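Local atomic coordinates of HDLP (histone deacetylase-like protein) (Aquifex aeolicus, PDB entry 1C3R), a protein that probably removes acetyl groups from acetylated lysines as a zinc-dependent histone deacetylase homologue, and binds the hydroxamate inhibitor trichostatin A. Residues L255-L260 and R304-I309. The protein carries 2 engineered substitutions. Residues are numbered along the deposited sequence; the frame is centred on the assembly and turned at random.
Sequences LGTDPL and RAWTLI. With ZN (zinc ion), chain C.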
loop_
_atom_site.group_PDB
_atom_site.type_symbol
_atom_site.label_atom_id
_atom_site.label_comp_id
_atom_site.label_asym_id
_atom_site.label_seq_id
_atom_site.Cartn_x
_atom_site.Cartn_y
_atom_site.Cartn_z
ATOM N N LEU A 255 4.289 3.668 -21.486
ATOM C CA LEU A 255 3.352 2.575 -21.695
ATOM C C LEU A 255 3.307 1.450 -20.675
ATOM O O LEU A 255 3.386 0.283 -21.053
ATOM C CB LEU A 255 3.622 1.972 -23.073
ATOM C CG LEU A 255 3.471 2.998 -24.203
ATOM C CD1 LEU A 255 4.071 2.471 -25.496
ATOM C CD2 LEU A 255 2.001 3.351 -24.362
ATOM N N GLY A 256 3.161 1.784 -19.396
ATOM C CA GLY A 256 3.075 0.750 -18.375
ATOM C C GLY A 256 1.898 -0.151 -18.712
ATOM O O GLY A 256 0.881 0.304 -19.239
ATOM N N THR A 257 2.016 -1.433 -18.422
ATOM C CA THR A 257 0.935 -2.346 -18.734
ATOM C C THR A 257 0.039 -2.614 -17.526
ATOM O O THR A 257 -0.909 -3.390 -17.626
ATOM C CB THR A 257 1.490 -3.680 -19.258
ATOM O OG1 THR A 257 2.324 -4.269 -18.260
ATOM C CG2 THR A 257 2.340 -3.456 -20.522
ATOM N N ASP A 258 0.302 -1.960 -16.393
ATOM C CA ASP A 258 -0.532 -2.229 -15.217
ATOM C C ASP A 258 -2.024 -1.882 -15.303
ATOM O O ASP A 258 -2.803 -2.296 -14.440
ATOM C CB ASP A 258 0.078 -1.666 -13.915
ATOM C CG ASP A 258 0.437 -0.196 -13.991
ATOM O OD1 ASP A 258 -0.120 0.541 -14.835
ATOM O OD2 ASP A 258 1.265 0.237 -13.161
ATOM N N PRO A 259 -2.445 -1.070 -16.294
ATOM C CA PRO A 259 -3.883 -0.779 -16.375
ATOM C C PRO A 259 -4.698 -1.995 -16.879
ATOM O O PRO A 259 -5.929 -1.965 -16.891
ATOM C CB PRO A 259 -3.930 0.394 -17.352
ATOM C CG PRO A 259 -2.793 0.070 -18.274
ATOM C CD PRO A 259 -1.716 -0.232 -17.264
ATOM N N LEU A 260 -4.011 -3.060 -17.289
ATOM C CA LEU A 260 -4.686 -4.267 -17.791
ATOM C C LEU A 260 -5.458 -5.046 -16.709
ATOM O O LEU A 260 -5.052 -5.092 -15.543
ATOM C CB LEU A 260 -3.664 -5.192 -18.463
ATOM C CG LEU A 260 -2.978 -4.690 -19.738
ATOM C CD1 LEU A 260 -1.829 -5.612 -20.100
ATOM C CD2 LEU A 260 -4.005 -4.637 -20.881
ATOM N N ARG A 304 2.614 -10.155 -23.558
ATOM C CA ARG A 304 1.679 -10.079 -24.672
ATOM C C ARG A 304 1.407 -8.643 -25.092
ATOM O O ARG A 304 1.443 -8.322 -26.281
ATOM C CB ARG A 304 0.356 -10.780 -24.334
ATOM C CG ARG A 304 0.466 -12.290 -24.083
ATOM C CD ARG A 304 -0.940 -12.901 -24.087
ATOM N NE ARG A 304 -1.802 -12.086 -23.246
ATOM C CZ ARG A 304 -3.123 -12.057 -23.308
ATOM N NH1 ARG A 304 -3.778 -12.809 -24.182
ATOM N NH2 ARG A 304 -3.787 -11.244 -22.501
ATOM N N ALA A 305 1.154 -7.774 -24.120
ATOM C CA ALA A 305 0.861 -6.379 -24.422
ATOM C C ALA A 305 1.982 -5.683 -25.179
ATOM O O ALA A 305 1.747 -5.069 -26.218
ATOM C CB ALA A 305 0.549 -5.615 -23.140
ATOM N N TRP A 306 3.204 -5.763 -24.666
ATOM C CA TRP A 306 4.301 -5.107 -25.356
ATOM C C TRP A 306 4.635 -5.773 -26.684
ATOM O O TRP A 306 5.212 -5.136 -27.566
ATOM C CB TRP A 306 5.553 -4.995 -24.466
ATOM C CG TRP A 306 5.414 -3.944 -23.399
ATOM C CD1 TRP A 306 4.582 -2.860 -23.423
ATOM C CD2 TRP A 306 6.188 -3.826 -22.197
ATOM N NE1 TRP A 306 4.787 -2.074 -22.314
ATOM C CE2 TRP A 306 5.768 -2.645 -21.544
ATOM C CE3 TRP A 306 7.197 -4.603 -21.608
ATOM C CZ2 TRP A 306 6.320 -2.221 -20.326
ATOM C CZ3 TRP A 306 7.748 -4.181 -20.398
ATOM C CH2 TRP A 306 7.305 -3.000 -19.771
ATOM N N THR A 307 4.279 -7.045 -26.842
ATOM C CA THR A 307 4.529 -7.713 -28.116
ATOM C C THR A 307 3.622 -7.064 -29.160
ATOM O O THR A 307 4.019 -6.888 -30.317
ATOM C CB THR A 307 4.244 -9.243 -28.051
ATOM O OG1 THR A 307 5.261 -9.892 -27.275
ATOM C CG2 THR A 307 4.234 -9.852 -29.447
ATOM N N LEU A 308 2.407 -6.698 -28.749
ATOM C CA LEU A 308 1.467 -6.053 -29.663
ATOM C C LEU A 308 2.080 -4.716 -30.081
ATOM O O LEU A 308 2.140 -4.392 -31.268
ATOM C CB LEU A 308 0.100 -5.835 -28.987
ATOM C CG LEU A 308 -0.668 -7.093 -28.552
ATOM C CD1 LEU A 308 -1.996 -6.694 -27.923
ATOM C CD2 LEU A 308 -0.912 -8.005 -29.743
ATOM N N ILE A 309 2.567 -3.959 -29.104
ATOM C CA ILE A 309 3.191 -2.673 -29.375
ATOM C C ILE A 309 4.341 -2.833 -30.365
ATOM O O ILE A 309 4.433 -2.096 -31.345
ATOM C CB ILE A 309 3.743 -2.032 -28.074
ATOM C CG1 ILE A 309 2.595 -1.755 -27.103
ATOM C CG2 ILE A 309 4.472 -0.739 -28.392
ATOM C CD1 ILE A 309 1.560 -0.798 -27.653
HETATM ZN ZN ZN C . 1.783 1.899 -12.310
#
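Trp306 NE1 donates a hydrogen bond to the backbone O of Leu255 at 3.0 Å. The bond is nearly straight, with an N-H...O angle of 161°, and the oxygen lies in the indole plane, at the ring edge. A second contact limits, together with the hydrogen bond, how the ring can turn: Thr257 CG2 stands over one face, 3.7 Å from the centroid of the five-membered ring and 25° off its normal, a CH-pi interaction. The methyl is offset toward the rim, and its nearest ring atom is Trp306 NE1. Thr257 brings CG2 here because the methyl sits anti to its own carbonyl carbon while OG1 takes the place between N and C (chi1 60°). The indole is held at edge and face by a loop that follows strand 250-254 of the parallel sheet in this arginase-like alpha/beta fold. Thr257 begins a type I beta turn, closed by the hydrogen bond from Leu260 N to Thr257 O at 3.1 Å. Within that turn Asp258 OD2 binds the zinc ion at 1.9 Å, alongside Asp168 and His170, so the residue over the indole face directly precedes a zinc ligand. On the methyl-covered face, Ala305 CB meets Thr257 CG2 (3.8 Å) and Leu260 CD1 (3.9 Å). One helical turn after Ala305, Ile309 CG2 approaches Leu255 CD1 at 4.3 Å, and both residues touch Phe279 of helix 272-286.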